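Local coordinates for protein cyclase (Uncultured organism, PDB 5IBZ) that belongs to the putative cyclase family, binds acetylphosphate and may have arylformamidase activity, at residues L17-W20 with G21-G24; E77-G80 with A81-V84; D214-G217 with R218-F222. All coordinates share one frame; numbering follows the deposited sequence.

From the N terminus, the chain makes three local contacts in series, each closed before the next opens, with none nested or crossed. Contact 1 folds residues 17-24 into two overlapping turns in the loop before helix 37-44, laying them against helix 233-239 and the end of helix 266-275. Contact 2 starts helix 80-85 just after strand 73-76, on an arm about 35 Å from the centre of the chain, where three other subunits gather round it. Contact 3 opens helix 215-223, after strand 199-203 of the large mixed sheet. Contacts 2 and 3, about 35 Å apart between centres, both touch the third subunit; contact 1 touches no other chain.

Contact 1: residues L17-W20 with G21-G24; sequences LNNW and GKWG
N19 is tied to K22 by two hydrogen bonds, one between backbones and one between side chains. K22 N donates to N19 O over 3.0 Å, closing a type II turn, and K22 NZ reaches N19 OD1 at 2.8 Å. The two side chains run side by side; the lysine chain bends at chi3 (-85°), which brings the ammonium back over the amide, 43° out of its carbonyl plane. Y34 OH is a second partner of NZ, and L275 O accepts from N19 ND2. At the entry to the turn, N18 OD1 takes W20 N on an in-plane lone pair at 2.8 Å, an Asx turn.

Apolar contact comes from W23, whose six-membered ring end meets N19: CZ3 lies 3.7 Å from N19 CB, with the amide and ring planes 66° apart. K22 CG covers one face of the indole. A leucine in place of N19 would probably leave K22 NZ without one of its acceptors and L275 O without its amide donor.

G21 has a positive phi, which favours glycine, and serves both turns: G24 N donates to G21 O at 3.0 Å, closing a type I turn. The whole is a pair of overlapping beta turns, type II then type I, with an Asx turn, N18 to W20, overlapping the start of the first.

Contact 2: residues E77-G80 with A81-V84; sequences EITG and ADYV
T79 and D82 bond to each other at the point where the extended chain gives way to helix 80-85. E77 and I78 both face D101 in a classic beta bulge, after which the backbone enters its first helical turn: D82 N donates to T79 O, Y83 N to G80 O at 3.0 Å, and V84 N weakly to that same oxygen.

The threonine and aspartate side chains cross at about a right angle. With chi1 at 73°, T79 OG1 sits between its own backbone N and carbonyl carbon, where it accepts from D82 N at 3.2 Å. In return D82 OD2 takes T79 N at 2.8 Å, using the anti lone pair; T79 OG1 lies 3.1 Å from this oxygen. S137 of the third subunit also bonds to OD2, so this buried carboxylate oxygen is shared between the cap and the subunit interface.

The Y83 ring lies beside the cap, with G80 O at its edge near the ring plane. I78 CG1 comes to 4.2 Å from Y83 CE2, the two side chains crossing almost perpendicularly, and F99 N holds the phenol oxygen. The reciprocal T79 and D82 bonds make a capping box, with T79 as the N-cap of helix 80-85.

Contact 3: residues D214-G217 with R218-F222; sequences DPVG and RASFF
R218 N donates to D214 O at 2.9 Å, nearly along the C=O axis, and so closes the first turn of helix 215-223. Three further backbone bonds extend the turn: A219 N to P215 O, S220 N to V216 O at 2.9 Å, and F221 N to G217 O.

The amides of V216 and G217, which precede that series, are satisfied by the D214 carboxylate. Its OD1 receives G217 N at 2.9 Å and its OD2 receives V216 N at 3.2 Å, both from above the carboxylate plane, so each oxygen takes one amide. V216 O, already bonded to S220 N, has S220 OG 3.3 Å away, at best a weak and unsettled bond.

R218 lays its aliphatic part beside D214 O, with CG at 3.3 Å. Its chain is extended from CG to NE and carries the guanidinium back along the flank of the first turn and outward, where NE donates to L213 O, NH2 to Y211 O and NH1 to N62 OD1. Three acceptors therefore fix the rotation of the group. Farther along, F221 CD2 sits over the centre of the F222 ring, 3.6 Å above its plane, and V216 of the third subunit packs on A219 and S220.

A negative N-cap beside the amino end of the helix is likely to be favourable to the helix dipole, while the arginine, through neutral oxygens, joins the helix to the loop before it and to N62, far back in the chain.

Contact 1: residues L17-W20 with G21-G24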
loop_
_atom_site.group_PDB
_atom_site.type_symbol
_atom_site.label_atom_id
_atom_site.label_comp_id
_atom_site.label_asym_id
_atom_site.label_seq_id
_atom_site.Cartn_x
_atom_site.Cartn_y
_atom_site.Cartn_z
ATOM N N LEU B 17 -5.815 3.871 40.873
ATOM C CA LEU B 17 -4.727 3.129 40.239
ATOM C C LEU B 17 -4.245 3.736 38.929
ATOM O O LEU B 17 -4.721 3.387 37.848
ATOM C CB LEU B 17 -5.169 1.685 39.989
ATOM C CG LEU B 17 -4.082 0.698 39.577
ATOM C CD1 LEU B 17 -3.106 0.457 40.704
ATOM C CD2 LEU B 17 -4.741 -0.596 39.158
ATOM N N ASN B 18 -3.270 4.626 39.022
ATOM C CA ASN B 18 -2.689 5.207 37.819
ATOM C C ASN B 18 -1.267 5.678 38.079
ATOM O O ASN B 18 -0.855 5.852 39.250
ATOM C CB ASN B 18 -3.546 6.365 37.295
ATOM C CG ASN B 18 -3.435 7.599 38.140
ATOM O OD1 ASN B 18 -2.454 8.330 38.046
ATOM N ND2 ASN B 18 -4.441 7.843 38.986
ATOM N N ASN B 19 -0.518 5.849 36.997
ATOM C CA ASN B 19 0.818 6.403 37.064
ATOM C C ASN B 19 0.929 7.826 36.511
ATOM O O ASN B 19 2.025 8.283 36.209
ATOM C CB ASN B 19 1.794 5.496 36.310
ATOM C CG ASN B 19 2.067 4.214 37.028
ATOM O OD1 ASN B 19 2.140 4.182 38.260
ATOM N ND2 ASN B 19 2.250 3.134 36.260
ATOM N N TRP B 20 -0.181 8.540 36.391
ATOM C CA TRP B 20 -0.112 9.912 35.908
ATOM C C TRP B 20 0.733 10.748 36.864
ATOM O O TRP B 20 0.556 10.677 38.077
ATOM C CB TRP B 20 -1.501 10.523 35.770
ATOM C CG TRP B 20 -2.348 9.908 34.685
ATOM C CD1 TRP B 20 -2.226 8.653 34.127
ATOM C CD2 TRP B 20 -3.448 10.533 34.025
ATOM N NE1 TRP B 20 -3.203 8.469 33.170
ATOM C CE2 TRP B 20 -3.963 9.611 33.089
ATOM C CE3 TRP B 20 -4.053 11.783 34.140
ATOM C CZ2 TRP B 20 -5.057 9.919 32.267
ATOM C CZ3 TRP B 20 -5.133 12.079 33.332
ATOM C CH2 TRP B 20 -5.623 11.160 32.412
ATOM N N GLY B 21 1.663 11.513 36.298
ATOM C CA GLY B 21 2.572 12.324 37.070
ATOM C C GLY B 21 3.754 11.604 37.714
ATOM O O GLY B 21 4.646 12.272 38.242
ATOM N N LYS B 22 3.771 10.275 37.695
ATOM C CA LYS B 22 4.858 9.520 38.341
ATOM C C LYS B 22 6.218 9.933 37.806
ATOM O O LYS B 22 7.215 9.982 38.548
ATOM C CB LYS B 22 4.674 8.008 38.137
ATOM C CG LYS B 22 5.806 7.161 38.729
ATOM C CD LYS B 22 5.448 5.687 38.776
ATOM C CE LYS B 22 4.662 5.346 40.031
ATOM N NZ LYS B 22 4.209 3.906 40.053
ATOM N N TRP B 23 6.256 10.193 36.507
ATOM C CA TRP B 23 7.482 10.583 35.822
ATOM C C TRP B 23 7.378 12.005 35.290
ATOM O O TRP B 23 8.065 12.379 34.332
ATOM C CB TRP B 23 7.786 9.597 34.694
ATOM C CG TRP B 23 7.883 8.176 35.173
ATOM C CD1 TRP B 23 8.921 7.607 35.848
ATOM C CD2 TRP B 23 6.908 7.141 34.994
ATOM N NE1 TRP B 23 8.652 6.294 36.119
ATOM C CE2 TRP B 23 7.421 5.977 35.598
ATOM C CE3 TRP B 23 5.644 7.087 34.381
ATOM C CZ2 TRP B 23 6.728 4.769 35.596
ATOM C CZ3 TRP B 23 4.956 5.898 34.408
ATOM C CH2 TRP B 23 5.497 4.756 34.999
ATOM N N GLY B 24 6.524 12.802 35.933
ATOM C CA GLY B 24 6.332 14.193 35.578
ATOM C C GLY B 24 5.084 14.372 34.745
ATOM O O GLY B 24 4.687 13.467 34.033
#

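Contact 2: residues E77-G80 with A81-V84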
loop_
_atom_site.group_PDB
_atom_site.type_symbol
_atom_site.label_atom_id
_atom_site.label_comp_id
_atom_site.label_asym_id
_atom_site.label_seq_id
_atom_site.Cartn_x
_atom_site.Cartn_y
_atom_site.Cartn_z
ATOM N N GLU B 77 9.272 -5.514 -6.465
ATOM C CA GLU B 77 9.392 -4.513 -7.507
ATOM C C GLU B 77 10.222 -5.056 -8.692
ATOM O O GLU B 77 9.958 -4.746 -9.846
ATOM C CB GLU B 77 10.030 -3.246 -6.919
ATOM C CG GLU B 77 10.281 -2.154 -7.916
ATOM C CD GLU B 77 9.019 -1.508 -8.424
ATOM O OE1 GLU B 77 7.959 -1.716 -7.811
ATOM O OE2 GLU B 77 9.087 -0.802 -9.448
ATOM N N ILE B 78 11.229 -5.870 -8.385
ATOM C CA ILE B 78 12.041 -6.533 -9.401
ATOM C C ILE B 78 12.617 -7.788 -8.743
ATOM O O ILE B 78 12.837 -7.808 -7.536
ATOM C CB ILE B 78 13.134 -5.598 -9.976
ATOM C CG1 ILE B 78 13.951 -6.319 -11.047
ATOM C CG2 ILE B 78 14.022 -5.079 -8.905
ATOM C CD1 ILE B 78 13.998 -5.571 -12.340
ATOM N N THR B 79 12.765 -8.847 -9.533
ATOM C CA THR B 79 13.078 -10.180 -9.031
ATOM C C THR B 79 14.130 -10.870 -9.868
ATOM O O THR B 79 14.423 -10.439 -10.967
ATOM C CB THR B 79 11.858 -11.124 -9.069
ATOM O OG1 THR B 79 11.619 -11.485 -10.437
ATOM C CG2 THR B 79 10.633 -10.491 -8.477
ATOM N N GLY B 80 14.672 -11.967 -9.363
ATOM C CA GLY B 80 15.574 -12.778 -10.172
ATOM C C GLY B 80 14.910 -13.288 -11.443
ATOM O O GLY B 80 15.553 -13.387 -12.492
ATOM N N ALA B 81 13.631 -13.624 -11.343
ATOM C CA ALA B 81 12.897 -14.177 -12.473
ATOM C C ALA B 81 12.906 -13.213 -13.649
ATOM O O ALA B 81 12.878 -13.618 -14.806
ATOM C CB ALA B 81 11.481 -14.498 -12.068
ATOM N N ASP B 82 12.948 -11.922 -13.350
ATOM C CA ASP B 82 12.971 -10.910 -14.412
ATOM C C ASP B 82 14.192 -11.035 -15.304
ATOM O O ASP B 82 14.132 -10.752 -16.495
ATOM C CB ASP B 82 12.926 -9.526 -13.800
ATOM C CG ASP B 82 11.567 -9.197 -13.241
ATOM O OD1 ASP B 82 10.591 -9.289 -13.999
ATOM O OD2 ASP B 82 11.459 -8.885 -12.042
ATOM N N TYR B 83 15.311 -11.460 -14.716
ATOM C CA TYR B 83 16.567 -11.580 -15.462
ATOM C C TYR B 83 16.620 -12.893 -16.219
ATOM O O TYR B 83 17.338 -13.033 -17.210
ATOM C CB TYR B 83 17.769 -11.452 -14.504
ATOM C CG TYR B 83 17.822 -10.122 -13.788
ATOM C CD1 TYR B 83 18.496 -9.025 -14.343
ATOM C CD2 TYR B 83 17.219 -9.958 -12.558
ATOM C CE1 TYR B 83 18.543 -7.805 -13.674
ATOM C CE2 TYR B 83 17.251 -8.742 -11.893
ATOM C CZ TYR B 83 17.913 -7.673 -12.456
ATOM O OH TYR B 83 17.933 -6.484 -11.753
ATOM N N VAL B 84 15.862 -13.869 -15.745
ATOM C CA VAL B 84 15.689 -15.093 -16.506
ATOM C C VAL B 84 14.872 -14.775 -17.753
ATOM O O VAL B 84 15.190 -15.229 -18.832
ATOM C CB VAL B 84 14.979 -16.185 -15.709
ATOM C CG1 VAL B 84 14.889 -17.461 -16.533
ATOM C CG2 VAL B 84 15.668 -16.440 -14.376
#

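Contact 3: residues D214-G217 with R218-F222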
loop_
_atom_site.group_PDB
_atom_site.type_symbol
_atom_site.label_atom_id
_atom_site.label_comp_id
_atom_site.label_asym_id
_atom_site.label_seq_id
_atom_site.Cartn_x
_atom_site.Cartn_y
_atom_site.Cartn_z
ATOM N N ASP B 214 -8.265 -23.871 8.306
ATOM C CA ASP B 214 -8.737 -23.569 6.949
ATOM C C ASP B 214 -9.495 -22.229 6.963
ATOM O O ASP B 214 -9.638 -21.612 7.998
ATOM C CB ASP B 214 -9.647 -24.680 6.422
ATOM C CG ASP B 214 -11.124 -24.414 6.728
ATOM O OD1 ASP B 214 -11.414 -24.354 7.949
ATOM O OD2 ASP B 214 -11.963 -24.241 5.767
ATOM N N PRO B 215 -9.957 -21.761 5.791
ATOM C CA PRO B 215 -10.577 -20.435 5.800
ATOM C C PRO B 215 -11.794 -20.301 6.714
ATOM O O PRO B 215 -11.970 -19.257 7.332
ATOM C CB PRO B 215 -10.969 -20.240 4.339
ATOM C CG PRO B 215 -9.923 -20.990 3.589
ATOM C CD PRO B 215 -9.639 -22.212 4.423
ATOM N N VAL B 216 -12.623 -21.336 6.805
ATOM C CA VAL B 216 -13.774 -21.271 7.708
ATOM C C VAL B 216 -13.301 -21.209 9.160
ATOM O O VAL B 216 -13.747 -20.385 9.948
ATOM C CB VAL B 216 -14.717 -22.470 7.490
ATOM C CG1 VAL B 216 -15.734 -22.598 8.643
ATOM C CG2 VAL B 216 -15.429 -22.344 6.134
ATOM N N GLY B 217 -12.353 -22.056 9.511
ATOM C CA GLY B 217 -11.837 -22.039 10.865
ATOM C C GLY B 217 -11.222 -20.705 11.259
ATOM O O GLY B 217 -11.321 -20.274 12.408
ATOM N N ARG B 218 -10.552 -20.056 10.312
ATOM C CA ARG B 218 -9.955 -18.750 10.556
ATOM C C ARG B 218 -11.006 -17.665 10.766
ATOM O O ARG B 218 -10.772 -16.730 11.529
ATOM C CB ARG B 218 -9.034 -18.373 9.399
ATOM C CG ARG B 218 -7.781 -19.214 9.381
ATOM C CD ARG B 218 -6.887 -18.929 8.202
ATOM N NE ARG B 218 -5.716 -19.794 8.269
ATOM C CZ ARG B 218 -4.501 -19.474 7.847
ATOM N NH1 ARG B 218 -4.266 -18.289 7.322
ATOM N NH2 ARG B 218 -3.513 -20.350 7.974
ATOM N N ALA B 219 -12.154 -17.793 10.106
ATOM C CA ALA B 219 -13.254 -16.868 10.327
ATOM C C ALA B 219 -13.814 -17.115 11.725
ATOM O O ALA B 219 -14.031 -16.185 12.479
ATOM C CB ALA B 219 -14.333 -17.031 9.254
ATOM N N SER B 220 -14.011 -18.380 12.087
ATOM C CA SER B 220 -14.554 -18.712 13.411
ATOM C C SER B 220 -13.626 -18.259 14.542
ATOM O O SER B 220 -14.082 -17.886 15.622
ATOM C CB SER B 220 -14.817 -20.218 13.523
ATOM O OG SER B 220 -15.773 -20.642 12.571
ATOM N N PHE B 221 -12.322 -18.313 14.292
ATOM C CA PHE B 221 -11.294 -18.001 15.279
ATOM C C PHE B 221 -11.564 -16.648 15.929
ATOM O O PHE B 221 -11.403 -16.473 17.144
ATOM C CB PHE B 221 -9.925 -18.013 14.586
ATOM C CG PHE B 221 -8.721 -17.760 15.490
ATOM C CD1 PHE B 221 -8.010 -18.817 16.051
ATOM C CD2 PHE B 221 -8.238 -16.483 15.674
ATOM C CE1 PHE B 221 -6.867 -18.577 16.841
ATOM C CE2 PHE B 221 -7.114 -16.242 16.454
ATOM C CZ PHE B 221 -6.428 -17.288 17.032
ATOM N N PHE B 222 -11.977 -15.684 15.119
ATOM C CA PHE B 222 -12.154 -14.329 15.639
ATOM C C PHE B 222 -13.561 -14.035 16.138
ATOM O O PHE B 222 -13.793 -12.988 16.739
ATOM C CB PHE B 222 -11.740 -13.326 14.577
ATOM C CG PHE B 222 -10.249 -13.212 14.451
ATOM C CD1 PHE B 222 -9.520 -12.607 15.456
ATOM C CD2 PHE B 222 -9.581 -13.749 13.375
ATOM C CE1 PHE B 222 -8.147 -12.516 15.380
ATOM C CE2 PHE B 222 -8.184 -13.652 13.291
ATOM C CZ PHE B 222 -7.484 -13.032 14.295
#